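Local atomic coordinates of uncharacterized protein (Xanthomonas campestris pv. campestris, PDB entry 3HIU), a protein that is of unknown function but belongs to a ferritin-like family of four-helix bundles and holds a sodium ion in the crystal. Residues B[24-29]-B[44-49]; B[99-104]-B[139-144]; B[106-111]-B[132-137]. One frame throughout, in Å; residues are numbered along the deposited sequence. Where two conformers were deposited one is given.

Contact 1 (B[24-29]-B[44-49]); sequences MMAAMA and QHVEET. With NA (sodium ion), chain J.
Ala-26 and Val-46 mark the closest backbone approach, CA to CA 6.1 Å, between two helical segments that run antiparallel at 163° with axes 9.1 Å apart. Met-25, present as selenomethionine, carries most of the contact. Its shaft packs by CB against Val-46 CG2 at 3.5 Å, tighter than a usual carbon contact, and the same Val-46 methyl extends over Ala-26, 4.1 Å from its CB. Further out, Met-25 SE approaches the His-45 ring obliquely, 4.1 Å from the centroid and 59° off the ring normal. The bend at the end of the chain (chi3 -65°) turns CE toward the His-45 carbonyl and the Thr-49 hydroxyl; several approaches of SE and CE are unusually short, so the exact place of the Met-25 tip is doubtful. Thr-49 OG1 bonds weakly back to His-45 O and holds the sodium ion at 2.6 Å, with Gln-52 OE1 as the other protein ligand. His-45 ND1 donates to Glu-48 OE2 at 3.0 Å, on its anti lone pair, and Glu-48 OE2 also pairs with Arg-41. With NE2 bonded to Glu-137 OE1, the imidazole is restrained at both nitrogens. Chemically, an apolar seam of methionine, valine and alanine gives way inward to a polar cluster in which the Thr-49 hydroxyl holds the metal and the imidazole lies beside it without ligating it.

Contact 2 (B[99-104]-B[139-144]); sequences ISYAFE and EMAEWL
Tyr-101 and Ala-141 bring the two helices nearest, CA to CA 5.4 Å, where segments 99-104 and 139-144 run antiparallel at 156° with their axes 9.0 Å apart. No hydrogen bond crosses the interface, so side-chain fit carries it. Leu-144 projects one methyl, CD1, across the gap, where it lies 3.5 Å from Ser-100 CB, a tight carbon pair, and 3.6 Å from Tyr-101 N. The hydroxyl of Ser-100 takes no part in this: OG bonds to the carbonyl of Gly-96, one turn back, which leaves the methylene to meet the leucine. One turn along, Glu-104 CB rests 3.8 Å from Ala-141 CB, the small alanine permitting close backbones. The Tyr-101 side chain leaves the helix with CG opposite the backbone N (chi1 176°), which carries the ring along the margin of the interface; there the Ala-141 carbonyl oxygen lies in the plane of the ring at the edge between CD1 and CE1, 3.5 Å from CD1, at most a weak, shared C-H to oxygen contact. Beyond, the ring meets His-105 of its own chain and His-105 of the second subunit. Glu-104 folds at chi2 (-64°) and sets OE2 3.3 Å from CG of Met-140, a selenomethionine, the two side chains crossing at a slant. OE1 instead lies close to carboxylate oxygens of Glu-107 and Glu-137. The contact thus grades from an aromatic side next to the dimer partner, through a leucine-alanine middle, to an acidic interior, where the sodium ion, about 5 Å from the Glu-104 side chain, may partly offset the crowding of carboxylates.

Contact 3 (B[106-111]-B[132-137]); sequences LEIASY and DILQQE
Ile-133 puts its CG2 methyl over one face of the Tyr-111 ring, 3.4 Å from the centroid and 19° off the normal, a close CH-pi contact displaced toward the hydroxyl end. Setting CG1 beside the backbone N (chi1 -68°) leaves CG2 pointing at the ring and brings CD1 beside CE1 and the phenol oxygen. At the CB end of Tyr-111 the two backbones come nearest, Tyr-111 CA to Leu-134 CA 5.7 Å, and Tyr-111 CB lies 4.0 Å from Leu-134 CB. Leu-134 also sends CD1 to Ile-108 CG2 at 3.8 Å, the two side chains meeting at roughly a right angle. Ile-108 CG1 runs alongside Glu-137 in the opposite direction, 4.0 Å from its CB. Toward the interior Glu-107 and Glu-137 meet by their aliphatic parts, CB of the first 3.9 Å from CG of the second, and then by their ends: Glu-107 OE2 stands 2.9 Å from Glu-137 OE1. The pair is a close approach of like charges, not a hydrogen bond. A second shell supplies partners to Glu-137: His-45 NE2 at OE1, and Gln-52 NE2, weakly, at OE2. The sodium ion also lies nearby, about 3 Å from the nearest side-chain atom of Glu-107, though Glu-107 is not one of its assigned ligands. Such a buried glutamate-histidine cluster recalls the metal sites of ferritin-like bundles, although a comparable role here is only inferred. The segments lie antiparallel at 157°; helix 2-28 covers Glu-107 and Tyr-111 through Met-17, Ala-21 and Ala-14, while helix 36-62 brings Val-56 against Tyr-111 and Ile-133.

In the fold
From the N terminus, helix 2-28 turns back into helix 36-62, and contact 1 closes that hairpin near its connecting turn. The chain then passes through a link of which residues 74-88 are not modelled, before helices 94-120 and 124-159 form a second hairpin. Contacts 2 and 3 both join this pair: contact 3 lies nearer the turn, and the loop it closes falls within the longer one of contact 2. Contact 1 is complete before either begins. His-45 of contact 1 reaches Glu-104 of contact 2 and Glu-137 of contact 3, so the two hairpins meet in the polar interior of one four-helix bundle.

Contact 1 (B[24-29]-B[44-49])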
HETATM    1  N   MSE B  24      -6.213  -2.832  12.720  1.00 42.07           N
HETATM    2  CA  MSE B  24      -4.801  -3.024  12.389  1.00 43.26           C
HETATM    3  C   MSE B  24      -3.913  -1.995  13.092  1.00 43.21           C
HETATM    4  O   MSE B  24      -2.765  -2.277  13.442  1.00 46.82           O
HETATM    5  CB  MSE B  24      -4.590  -2.955  10.874  1.00 47.08           C
HETATM    6  CG  MSE B  24      -3.192  -3.377  10.408  1.00 51.75           C
HETATM    7 SE   MSE B  24      -2.922  -3.076   8.495  0.60 85.19          SE
HETATM    8  CE  MSE B  24      -4.746  -3.511   7.900  1.00 32.48           C
HETATM    9  N   MSE B  25      -4.450  -0.800  13.295  1.00 38.45           N
HETATM   10  CA  MSE B  25      -3.738   0.240  14.014  1.00 33.83           C
HETATM   11  C   MSE B  25      -3.845   0.038  15.514  1.00 40.58           C
HETATM   12  O   MSE B  25      -2.842   0.106  16.226  1.00 42.28           O
HETATM   13  CB  MSE B  25      -4.301   1.600  13.655  1.00 28.92           C
HETATM   14  CG  MSE B  25      -4.254   1.888  12.176  1.00 31.60           C
HETATM   15 SE   MSE B  25      -4.508   3.771  11.866  0.50 95.52          SE
HETATM   16  CE  MSE B  25      -6.321   3.911  12.522  1.00 29.12           C
ATOM     17  N   ALA B  26      -5.068  -0.190  15.988  1.00 46.72           N
ATOM     18  CA  ALA B  26      -5.318  -0.447  17.404  1.00 54.23           C
ATOM     19  C   ALA B  26      -4.537  -1.669  17.886  1.00 62.69           C
ATOM     20  O   ALA B  26      -4.499  -1.963  19.082  1.00 69.34           O
ATOM     21  CB  ALA B  26      -6.808  -0.633  17.659  1.00 52.84           C
ATOM     22  N   ALA B  27      -3.912  -2.374  16.947  1.00 61.55           N
ATOM     23  CA  ALA B  27      -3.098  -3.538  17.274  1.00 56.01           C
ATOM     24  C   ALA B  27      -1.610  -3.318  17.002  1.00 50.94           C
ATOM     25  O   ALA B  27      -0.772  -4.020  17.565  1.00 55.11           O
ATOM     26  CB  ALA B  27      -3.598  -4.766  16.532  1.00 57.17           C
HETATM   27  N   MSE B  28      -1.274  -2.362  16.140  1.00 42.39           N
HETATM   28  CA  MSE B  28       0.132  -2.040  15.919  1.00 42.74           C
HETATM   29  C   MSE B  28       0.595  -1.165  17.074  1.00 51.18           C
HETATM   30  O   MSE B  28       1.759  -1.209  17.479  1.00 52.10           O
HETATM   31  CB  MSE B  28       0.347  -1.316  14.595  1.00 36.74           C
HETATM   32  CG  MSE B  28       1.693  -1.607  13.939  1.00 39.50           C
HETATM   33 SE   MSE B  28       1.782  -3.296  12.924  1.00238.53          SE
HETATM   34  CE  MSE B  28       2.068  -4.580  14.361  1.00 79.88           C
ATOM     35  N   ALA B  29      -0.337  -0.380  17.604  1.00 51.94           N
ATOM     36  CA  ALA B  29      -0.079   0.466  18.761  1.00 50.59           C
ATOM     37  C   ALA B  29       0.319  -0.362  19.981  1.00 56.97           C
ATOM     38  O   ALA B  29       1.167   0.056  20.771  1.00 59.67           O
ATOM     39  CB  ALA B  29      -1.298   1.314  19.072  1.00 45.68           C
ATOM     40  N   GLN B  44      -3.553   8.396  17.790  1.00 37.77           N
ATOM     41  CA  GLN B  44      -4.295   9.526  17.248  1.00 43.03           C
ATOM     42  C   GLN B  44      -5.044   9.157  15.976  1.00 39.35           C
ATOM     43  O   GLN B  44      -6.115   9.705  15.702  1.00 33.76           O
ATOM     44  CB  GLN B  44      -3.338  10.677  16.954  1.00 53.85           C
ATOM     45  CG  GLN B  44      -3.963  11.852  16.219  1.00 61.38           C
ATOM     46  CD  GLN B  44      -2.932  12.907  15.862  1.00 68.95           C
ATOM     47  OE1 GLN B  44      -1.769  12.813  16.263  1.00 69.06           O
ATOM     48  NE2 GLN B  44      -3.350  13.915  15.104  1.00 72.80           N
ATOM     49  N   HIS B  45      -4.481   8.242  15.192  1.00 42.56           N
ATOM     50  CA  HIS B  45      -5.132   7.838  13.946  1.00 45.32           C
ATOM     51  C   HIS B  45      -6.197   6.760  14.152  1.00 41.83           C
ATOM     52  O   HIS B  45      -7.103   6.613  13.326  1.00 37.54           O
ATOM     53  CB  HIS B  45      -4.114   7.412  12.880  1.00 46.46           C
ATOM     54  CG  HIS B  45      -4.652   7.462  11.479  1.00 44.74           C
ATOM     55  ND1 HIS B  45      -5.525   8.438  11.050  1.00 43.00           N
ATOM     56  CD2 HIS B  45      -4.422   6.669  10.405  1.00 45.70           C
ATOM     57  CE1 HIS B  45      -5.819   8.239   9.778  1.00 47.39           C
ATOM     58  NE2 HIS B  45      -5.164   7.169   9.363  1.00 49.13           N
ATOM     59  N   VAL B  46      -6.098   6.016  15.251  1.00 39.79           N
ATOM     60  CA  VAL B  46      -7.169   5.085  15.606  1.00 40.34           C
ATOM     61  C   VAL B  46      -8.459   5.857  15.879  1.00 40.94           C
ATOM     62  O   VAL B  46      -9.550   5.387  15.562  1.00 41.36           O
ATOM     63  CB  VAL B  46      -6.813   4.182  16.806  1.00 37.39           C
ATOM     64  CG1 VAL B  46      -8.062   3.491  17.347  1.00 34.45           C
ATOM     65  CG2 VAL B  46      -5.786   3.145  16.393  1.00 39.24           C
ATOM     66  N   GLU B  47      -8.324   7.056  16.444  1.00 38.61           N
ATOM     67  CA  GLU B  47      -9.480   7.905  16.727  1.00 42.67           C
ATOM     68  C   GLU B  47      -9.977   8.632  15.471  1.00 33.38           C
ATOM     69  O   GLU B  47     -11.176   8.715  15.229  1.00 31.49           O
ATOM     70  CB  GLU B  47      -9.149   8.898  17.841  1.00 52.73           C
ATOM     71  CG  GLU B  47      -8.885   8.246  19.190  1.00 63.48           C
ATOM     72  CD  GLU B  47     -10.166   7.907  19.930  1.00 74.85           C
ATOM     73  OE1 GLU B  47     -10.130   7.057  20.851  1.00 75.67           O
ATOM     74  OE2 GLU B  47     -11.213   8.497  19.584  1.00 80.75           O
ATOM     75  N   GLU B  48      -9.045   9.150  14.680  1.00 29.11           N
ATOM     76  CA  GLU B  48      -9.357   9.728  13.380  1.00 33.39           C
ATOM     77  C   GLU B  48     -10.115   8.734  12.482  1.00 38.19           C
ATOM     78  O   GLU B  48     -11.101   9.115  11.847  1.00 37.74           O
ATOM     79  CB  GLU B  48      -8.075  10.217  12.680  1.00 39.10           C
ATOM     80  CG  GLU B  48      -7.637  11.632  13.078  1.00 48.68           C
ATOM     81  CD  GLU B  48      -6.117  11.808  13.203  1.00 58.86           C
ATOM     82  OE1 GLU B  48      -5.685  12.718  13.951  1.00 63.94           O
ATOM     83  OE2 GLU B  48      -5.351  11.050  12.567  1.00 59.00           O
ATOM     84  N   THR B  49      -9.655   7.477  12.429  1.00 32.64           N
ATOM     85  CA  THR B  49     -10.311   6.437  11.622  1.00 29.80           C
ATOM     86  C   THR B  49     -11.750   6.220  12.051  1.00 39.71           C
ATOM     87  O   THR B  49     -12.666   6.237  11.230  1.00 41.87           O
ATOM     88  CB  THR B  49      -9.593   5.077  11.724  1.00 33.50           C
ATOM     89  OG1 THR B  49      -8.444   5.083  10.874  1.00 41.84           O
ATOM     90  CG2 THR B  49     -10.516   3.951  11.271  1.00 30.44           C
TER
HETATM   91 NA    NA J   2      -7.686   5.523   8.468  1.00 40.71          NA

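Contact 2 (B[99-104]-B[139-144])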
ATOM      1  N   ILE B  99       3.733  -2.092   6.316  1.00 24.49           N
ATOM      2  CA  ILE B  99       2.362  -2.400   5.963  1.00 26.03           C
ATOM      3  C   ILE B  99       1.490  -1.183   6.270  1.00 34.30           C
ATOM      4  O   ILE B  99       0.553  -0.884   5.536  1.00 34.12           O
ATOM      5  CB  ILE B  99       1.840  -3.607   6.761  1.00 29.96           C
ATOM      6  CG1 ILE B  99       2.854  -4.749   6.743  1.00 27.50           C
ATOM      7  CG2 ILE B  99       0.510  -4.077   6.204  1.00 31.99           C
ATOM      8  CD1 ILE B  99       2.535  -5.846   7.743  1.00 29.15           C
ATOM      9  N   SER B 100       1.806  -0.484   7.361  1.00 36.91           N
ATOM     10  CA  SER B 100       1.057   0.707   7.759  1.00 31.45           C
ATOM     11  C   SER B 100       1.027   1.680   6.616  1.00 30.58           C
ATOM     12  O   SER B 100       0.000   2.287   6.314  1.00 34.55           O
ATOM     13  CB  SER B 100       1.716   1.403   8.945  1.00 29.51           C
ATOM     14  OG  SER B 100       1.355   0.806  10.166  1.00 34.59           O
ATOM     15  N   TYR B 101       2.185   1.840   5.998  1.00 26.36           N
ATOM     16  CA  TYR B 101       2.365   2.791   4.908  1.00 28.73           C
ATOM     17  C   TYR B 101       1.626   2.351   3.628  1.00 28.27           C
ATOM     18  O   TYR B 101       1.001   3.178   2.957  1.00 28.60           O
ATOM     19  CB  TYR B 101       3.867   2.972   4.663  1.00 26.81           C
ATOM     20  CG  TYR B 101       4.243   3.859   3.498  1.00 29.42           C
ATOM     21  CD1 TYR B 101       4.255   5.254   3.626  1.00 25.38           C
ATOM     22  CD2 TYR B 101       4.622   3.305   2.276  1.00 31.36           C
ATOM     23  CE1 TYR B 101       4.619   6.066   2.560  1.00 29.33           C
ATOM     24  CE2 TYR B 101       4.985   4.107   1.206  1.00 34.86           C
ATOM     25  CZ  TYR B 101       4.982   5.485   1.349  1.00 35.71           C
ATOM     26  OH  TYR B 101       5.342   6.277   0.276  1.00 41.77           O
ATOM     27  N   ALA B 102       1.686   1.053   3.315  1.00 25.59           N
ATOM     28  CA  ALA B 102       1.023   0.482   2.139  1.00 22.38           C
ATOM     29  C   ALA B 102      -0.497   0.536   2.242  1.00 25.73           C
ATOM     30  O   ALA B 102      -1.170   0.824   1.262  1.00 29.40           O
ATOM     31  CB  ALA B 102       1.479  -0.952   1.904  1.00 24.63           C
ATOM     32  N   PHE B 103      -1.037   0.252   3.426  1.00 25.51           N
ATOM     33  CA  PHE B 103      -2.478   0.354   3.621  1.00 23.28           C
ATOM     34  C   PHE B 103      -2.938   1.804   3.504  1.00 28.71           C
ATOM     35  O   PHE B 103      -4.001   2.070   2.953  1.00 33.14           O
ATOM     36  CB  PHE B 103      -2.917  -0.246   4.962  1.00 27.75           C
ATOM     37  CG  PHE B 103      -4.399  -0.590   5.029  1.00 33.83           C
ATOM     38  CD1 PHE B 103      -5.311   0.284   5.619  1.00 30.39           C
ATOM     39  CD2 PHE B 103      -4.880  -1.795   4.501  1.00 34.18           C
ATOM     40  CE1 PHE B 103      -6.674  -0.037   5.680  1.00 25.74           C
ATOM     41  CE2 PHE B 103      -6.236  -2.123   4.566  1.00 27.06           C
ATOM     42  CZ  PHE B 103      -7.130  -1.242   5.155  1.00 25.86           C
ATOM     43  N   GLU B 104      -2.136   2.739   4.015  1.00 30.85           N
ATOM     44  CA  GLU B 104      -2.462   4.168   3.933  1.00 27.57           C
ATOM     45  C   GLU B 104      -2.450   4.624   2.475  1.00 32.57           C
ATOM     46  O   GLU B 104      -3.017   5.667   2.130  1.00 25.39           O
ATOM     47  CB  GLU B 104      -1.479   5.021   4.747  1.00 27.66           C
ATOM     48  CG  GLU B 104      -1.543   4.832   6.269  1.00 33.71           C
ATOM     49  CD  GLU B 104      -2.872   5.267   6.874  1.00 41.31           C
ATOM     50  OE1 GLU B 104      -3.747   5.756   6.132  1.00 41.05           O
ATOM     51  OE2 GLU B 104      -3.041   5.117   8.101  1.00 44.38           O
ATOM     52  N   GLU B 139      -1.576  12.736   4.937  1.00 31.55           N
ATOM     53  CA  GLU B 139      -0.900  13.245   6.125  0.50 37.46           C
ATOM     54  C   GLU B 139      -0.243  12.100   6.906  1.00 37.62           C
ATOM     55  O   GLU B 139       0.933  12.166   7.280  1.00 35.87           O
ATOM     56  CB  GLU B 139      -1.916  13.983   7.011  0.50 39.45           C
ATOM     57  CG  GLU B 139      -1.341  15.087   7.895  0.50 40.79           C
ATOM     58  CD  GLU B 139      -1.135  14.654   9.335  0.50 39.10           C
ATOM     59  OE1 GLU B 139      -0.386  13.685   9.576  0.50 39.04           O
ATOM     60  OE2 GLU B 139      -1.715  15.299  10.232  0.50 38.43           O
HETATM   61  N   MSE B 140      -1.018  11.039   7.148  1.00 37.30           N
HETATM   62  CA  MSE B 140      -0.562   9.903   7.960  1.00 34.53           C
HETATM   63  C   MSE B 140       0.548   9.105   7.272  1.00 25.70           C
HETATM   64  O   MSE B 140       1.567   8.770   7.885  1.00 23.23           O
HETATM   65  CB  MSE B 140      -1.748   8.994   8.288  1.00 40.65           C
HETATM   66  CG  MSE B 140      -1.417   7.766   9.145  1.00 45.23           C
HETATM   67 SE   MSE B 140      -0.624   8.155  10.895  0.80 36.64          SE
HETATM   68  CE  MSE B 140      -1.266   6.607  11.861  1.00 25.04           C
ATOM     69  N   ALA B 141       0.329   8.811   5.992  1.00 22.47           N
ATOM     70  CA  ALA B 141       1.293   8.082   5.186  1.00 24.72           C
ATOM     71  C   ALA B 141       2.617   8.827   5.194  1.00 30.40           C
ATOM     72  O   ALA B 141       3.695   8.221   5.313  1.00 26.86           O
ATOM     73  CB  ALA B 141       0.768   7.932   3.757  1.00 26.97           C
ATOM     74  N   GLU B 142       2.525  10.152   5.066  1.00 32.77           N
ATOM     75  CA  GLU B 142       3.697  11.013   5.143  1.00 39.10           C
ATOM     76  C   GLU B 142       4.403  10.896   6.485  1.00 35.55           C
ATOM     77  O   GLU B 142       5.629  10.927   6.555  1.00 30.30           O
ATOM     78  CB  GLU B 142       3.308  12.467   4.906  1.00 47.91           C
ATOM     79  CG  GLU B 142       3.385  12.897   3.465  1.00 59.25           C
ATOM     80  CD  GLU B 142       3.409  14.403   3.321  1.00 72.02           C
ATOM     81  OE1 GLU B 142       2.960  14.907   2.268  1.00 75.38           O
ATOM     82  OE2 GLU B 142       3.875  15.083   4.264  1.00 78.47           O
ATOM     83  N   TRP B 143       3.630  10.762   7.554  1.00 40.54           N
ATOM     84  CA  TRP B 143       4.232  10.666   8.875  1.00 43.26           C
ATOM     85  C   TRP B 143       5.139   9.444   8.990  1.00 31.42           C
ATOM     86  O   TRP B 143       6.231   9.520   9.544  1.00 27.53           O
ATOM     87  CB  TRP B 143       3.164  10.641   9.969  1.00 49.23           C
ATOM     88  CG  TRP B 143       3.732  10.907  11.340  1.00 54.37           C
ATOM     89  CD1 TRP B 143       3.711  12.096  12.023  1.00 53.93           C
ATOM     90  CD2 TRP B 143       4.425   9.971  12.190  1.00 51.58           C
ATOM     91  NE1 TRP B 143       4.335  11.952  13.241  1.00 52.38           N
ATOM     92  CE2 TRP B 143       4.780  10.664  13.368  1.00 51.56           C
ATOM     93  CE3 TRP B 143       4.768   8.621  12.067  1.00 47.36           C
ATOM     94  CZ2 TRP B 143       5.468  10.044  14.416  1.00 50.10           C
ATOM     95  CZ3 TRP B 143       5.446   8.011  13.111  1.00 47.84           C
ATOM     96  CH2 TRP B 143       5.790   8.725  14.268  1.00 48.41           C
ATOM     97  N   LEU B 144       4.685   8.320   8.456  1.00 30.64           N
ATOM     98  CA  LEU B 144       5.405   7.063   8.616  1.00 31.02           C
ATOM     99  C   LEU B 144       6.687   6.981   7.786  1.00 32.17           C
ATOM    100  O   LEU B 144       7.711   6.495   8.271  1.00 21.20           O
ATOM    101  CB  LEU B 144       4.496   5.881   8.256  1.00 27.26           C
ATOM    102  CG  LEU B 144       3.186   5.667   9.007  1.00 20.57           C
ATOM    103  CD1 LEU B 144       2.347   4.727   8.180  1.00 16.71           C
ATOM    104  CD2 LEU B 144       3.466   5.086  10.372  1.00 25.51           C
TER

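Contact 3 (B[106-111]-B[132-137])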
ATOM      1  N   LEU B 106      -3.320   2.189  -0.013  1.00 25.27           N
ATOM      2  CA  LEU B 106      -4.553   1.546  -0.418  1.00 22.56           C
ATOM      3  C   LEU B 106      -5.679   2.532  -0.180  1.00 26.73           C
ATOM      4  O   LEU B 106      -6.494   2.783  -1.053  1.00 29.80           O
ATOM      5  CB  LEU B 106      -4.796   0.278   0.405  1.00 25.85           C
ATOM      6  CG  LEU B 106      -5.961  -0.600  -0.060  1.00 26.75           C
ATOM      7  CD1 LEU B 106      -5.864  -0.845  -1.553  1.00 27.17           C
ATOM      8  CD2 LEU B 106      -5.984  -1.927   0.702  1.00 26.23           C
ATOM      9  N   GLU B 107      -5.712   3.110   1.011  1.00 27.44           N
ATOM     10  CA  GLU B 107      -6.762   4.063   1.361  1.00 29.47           C
ATOM     11  C   GLU B 107      -6.786   5.286   0.443  1.00 29.30           C
ATOM     12  O   GLU B 107      -7.845   5.654  -0.077  1.00 28.44           O
ATOM     13  CB  GLU B 107      -6.647   4.483   2.830  1.00 31.30           C
ATOM     14  CG  GLU B 107      -7.039   3.388   3.820  1.00 31.77           C
ATOM     15  CD  GLU B 107      -7.210   3.917   5.232  1.00 41.55           C
ATOM     16  OE1 GLU B 107      -8.355   3.945   5.725  1.00 40.31           O
ATOM     17  OE2 GLU B 107      -6.198   4.317   5.847  1.00 55.04           O
ATOM     18  N   ILE B 108      -5.627   5.915   0.251  1.00 29.74           N
ATOM     19  CA  ILE B 108      -5.494   7.017  -0.707  1.00 27.31           C
ATOM     20  C   ILE B 108      -6.178   6.666  -2.033  1.00 31.39           C
ATOM     21  O   ILE B 108      -7.205   7.243  -2.389  1.00 31.33           O
ATOM     22  CB  ILE B 108      -4.014   7.354  -0.975  1.00 30.69           C
ATOM     23  CG1 ILE B 108      -3.372   7.975   0.266  1.00 35.01           C
ATOM     24  CG2 ILE B 108      -3.888   8.290  -2.158  1.00 26.92           C
ATOM     25  CD1 ILE B 108      -1.882   7.693   0.393  1.00 38.60           C
ATOM     26  N   ALA B 109      -5.616   5.707  -2.756  1.00 30.13           N
ATOM     27  CA  ALA B 109      -6.185   5.313  -4.029  1.00 27.17           C
ATOM     28  C   ALA B 109      -7.711   5.188  -3.952  1.00 28.35           C
ATOM     29  O   ALA B 109      -8.425   5.737  -4.788  1.00 27.87           O
ATOM     30  CB  ALA B 109      -5.550   4.027  -4.519  1.00 28.71           C
ATOM     31  N   SER B 110      -8.217   4.484  -2.946  1.00 21.55           N
ATOM     32  CA  SER B 110      -9.661   4.269  -2.841  1.00 22.42           C
ATOM     33  C   SER B 110     -10.445   5.566  -2.694  1.00 31.24           C
ATOM     34  O   SER B 110     -11.472   5.766  -3.345  1.00 37.39           O
ATOM     35  CB  SER B 110      -9.975   3.364  -1.659  1.00 24.13           C
ATOM     36  OG  SER B 110      -9.107   2.255  -1.673  1.00 31.67           O
ATOM     37  N   TYR B 111      -9.958   6.446  -1.832  1.00 26.91           N
ATOM     38  CA  TYR B 111     -10.655   7.688  -1.585  1.00 28.09           C
ATOM     39  C   TYR B 111     -10.552   8.648  -2.771  1.00 30.12           C
ATOM     40  O   TYR B 111     -11.496   9.379  -3.061  1.00 30.23           O
ATOM     41  CB  TYR B 111     -10.169   8.318  -0.283  1.00 27.23           C
ATOM     42  CG  TYR B 111     -10.759   7.654   0.944  1.00 28.78           C
ATOM     43  CD1 TYR B 111     -12.117   7.740   1.206  1.00 32.51           C
ATOM     44  CD2 TYR B 111      -9.961   6.940   1.837  1.00 32.24           C
ATOM     45  CE1 TYR B 111     -12.675   7.145   2.324  1.00 35.82           C
ATOM     46  CE2 TYR B 111     -10.508   6.331   2.967  1.00 32.90           C
ATOM     47  CZ  TYR B 111     -11.871   6.441   3.204  1.00 38.89           C
ATOM     48  OH  TYR B 111     -12.447   5.856   4.314  1.00 39.25           O
ATOM     49  N   ASP B 132     -11.525  14.924   2.364  1.00 29.05           N
ATOM     50  CA  ASP B 132     -11.026  15.272   3.685  1.00 38.72           C
ATOM     51  C   ASP B 132     -10.425  14.047   4.355  1.00 39.50           C
ATOM     52  O   ASP B 132      -9.349  14.129   4.951  1.00 42.19           O
ATOM     53  CB  ASP B 132     -12.120  15.913   4.545  1.00 44.02           C
ATOM     54  CG  ASP B 132     -12.405  17.352   4.143  1.00 52.36           C
ATOM     55  OD1 ASP B 132     -11.447  18.063   3.769  1.00 58.86           O
ATOM     56  OD2 ASP B 132     -13.582  17.776   4.194  1.00 51.81           O
ATOM     57  N   ILE B 133     -11.106  12.910   4.242  1.00 32.70           N
ATOM     58  CA  ILE B 133     -10.528  11.644   4.683  1.00 30.59           C
ATOM     59  C   ILE B 133      -9.224  11.381   3.921  1.00 31.27           C
ATOM     60  O   ILE B 133      -8.228  10.935   4.492  1.00 34.99           O
ATOM     61  CB  ILE B 133     -11.512  10.459   4.486  1.00 34.96           C
ATOM     62  CG1 ILE B 133     -12.700  10.584   5.445  1.00 35.24           C
ATOM     63  CG2 ILE B 133     -10.797   9.112   4.684  1.00 30.67           C
ATOM     64  CD1 ILE B 133     -13.843   9.622   5.144  1.00 32.34           C
ATOM     65  N   LEU B 134      -9.238  11.673   2.624  1.00 29.42           N
ATOM     66  CA  LEU B 134      -8.062  11.481   1.774  1.00 33.66           C
ATOM     67  C   LEU B 134      -6.826  12.226   2.284  1.00 28.24           C
ATOM     68  O   LEU B 134      -5.744  11.659   2.350  1.00 24.81           O
ATOM     69  CB  LEU B 134      -8.376  11.896   0.329  1.00 29.68           C
ATOM     70  CG  LEU B 134      -7.171  12.154  -0.584  1.00 29.00           C
ATOM     71  CD1 LEU B 134      -6.288  10.912  -0.709  1.00 29.29           C
ATOM     72  CD2 LEU B 134      -7.650  12.622  -1.945  1.00 30.76           C
ATOM     73  N   GLN B 135      -7.005  13.497   2.641  1.00 33.03           N
ATOM     74  CA  GLN B 135      -5.909  14.354   3.102  1.00 41.75           C
ATOM     75  C   GLN B 135      -5.298  13.819   4.399  1.00 37.90           C
ATOM     76  O   GLN B 135      -4.098  13.969   4.636  1.00 35.01           O
ATOM     77  CB  GLN B 135      -6.388  15.803   3.293  1.00 47.24           C
ATOM     78  CG  GLN B 135      -5.500  16.876   2.625  1.00 54.92           C
ATOM     79  CD  GLN B 135      -4.296  17.315   3.466  1.00 62.18           C
ATOM     80  OE1 GLN B 135      -4.358  17.370   4.697  1.00 65.13           O
ATOM     81  NE2 GLN B 135      -3.199  17.651   2.791  1.00 62.61           N
ATOM     82  N   GLN B 136      -6.130  13.187   5.224  1.00 35.68           N
ATOM     83  CA  GLN B 136      -5.663  12.565   6.462  1.00 35.71           C
ATOM     84  C   GLN B 136      -4.814  11.320   6.200  1.00 35.02           C
ATOM     85  O   GLN B 136      -3.867  11.036   6.942  1.00 35.20           O
ATOM     86  CB  GLN B 136      -6.849  12.200   7.362  1.00 33.38           C
ATOM     87  CG  GLN B 136      -7.814  13.347   7.647  1.00 31.61           C
ATOM     88  CD  GLN B 136      -8.912  12.950   8.629  1.00 36.12           C
ATOM     89  OE1 GLN B 136      -9.289  11.780   8.722  1.00 38.73           O
ATOM     90  NE2 GLN B 136      -9.426  13.925   9.367  1.00 37.32           N
ATOM     91  N   GLU B 137      -5.164  10.569   5.154  1.00 38.27           N
ATOM     92  CA  GLU B 137      -4.403   9.372   4.788  1.00 31.88           C
ATOM     93  C   GLU B 137      -3.053   9.805   4.251  1.00 28.66           C
ATOM     94  O   GLU B 137      -2.014   9.238   4.597  1.00 29.42           O
ATOM     95  CB  GLU B 137      -5.159   8.528   3.757  1.00 29.93           C
ATOM     96  CG  GLU B 137      -6.571   8.160   4.173  1.00 31.23           C
ATOM     97  CD  GLU B 137      -6.661   7.787   5.636  1.00 37.45           C
ATOM     98  OE1 GLU B 137      -5.731   7.150   6.167  1.00 45.81           O
ATOM     99  OE2 GLU B 137      -7.670   8.130   6.267  1.00 38.38           O
TER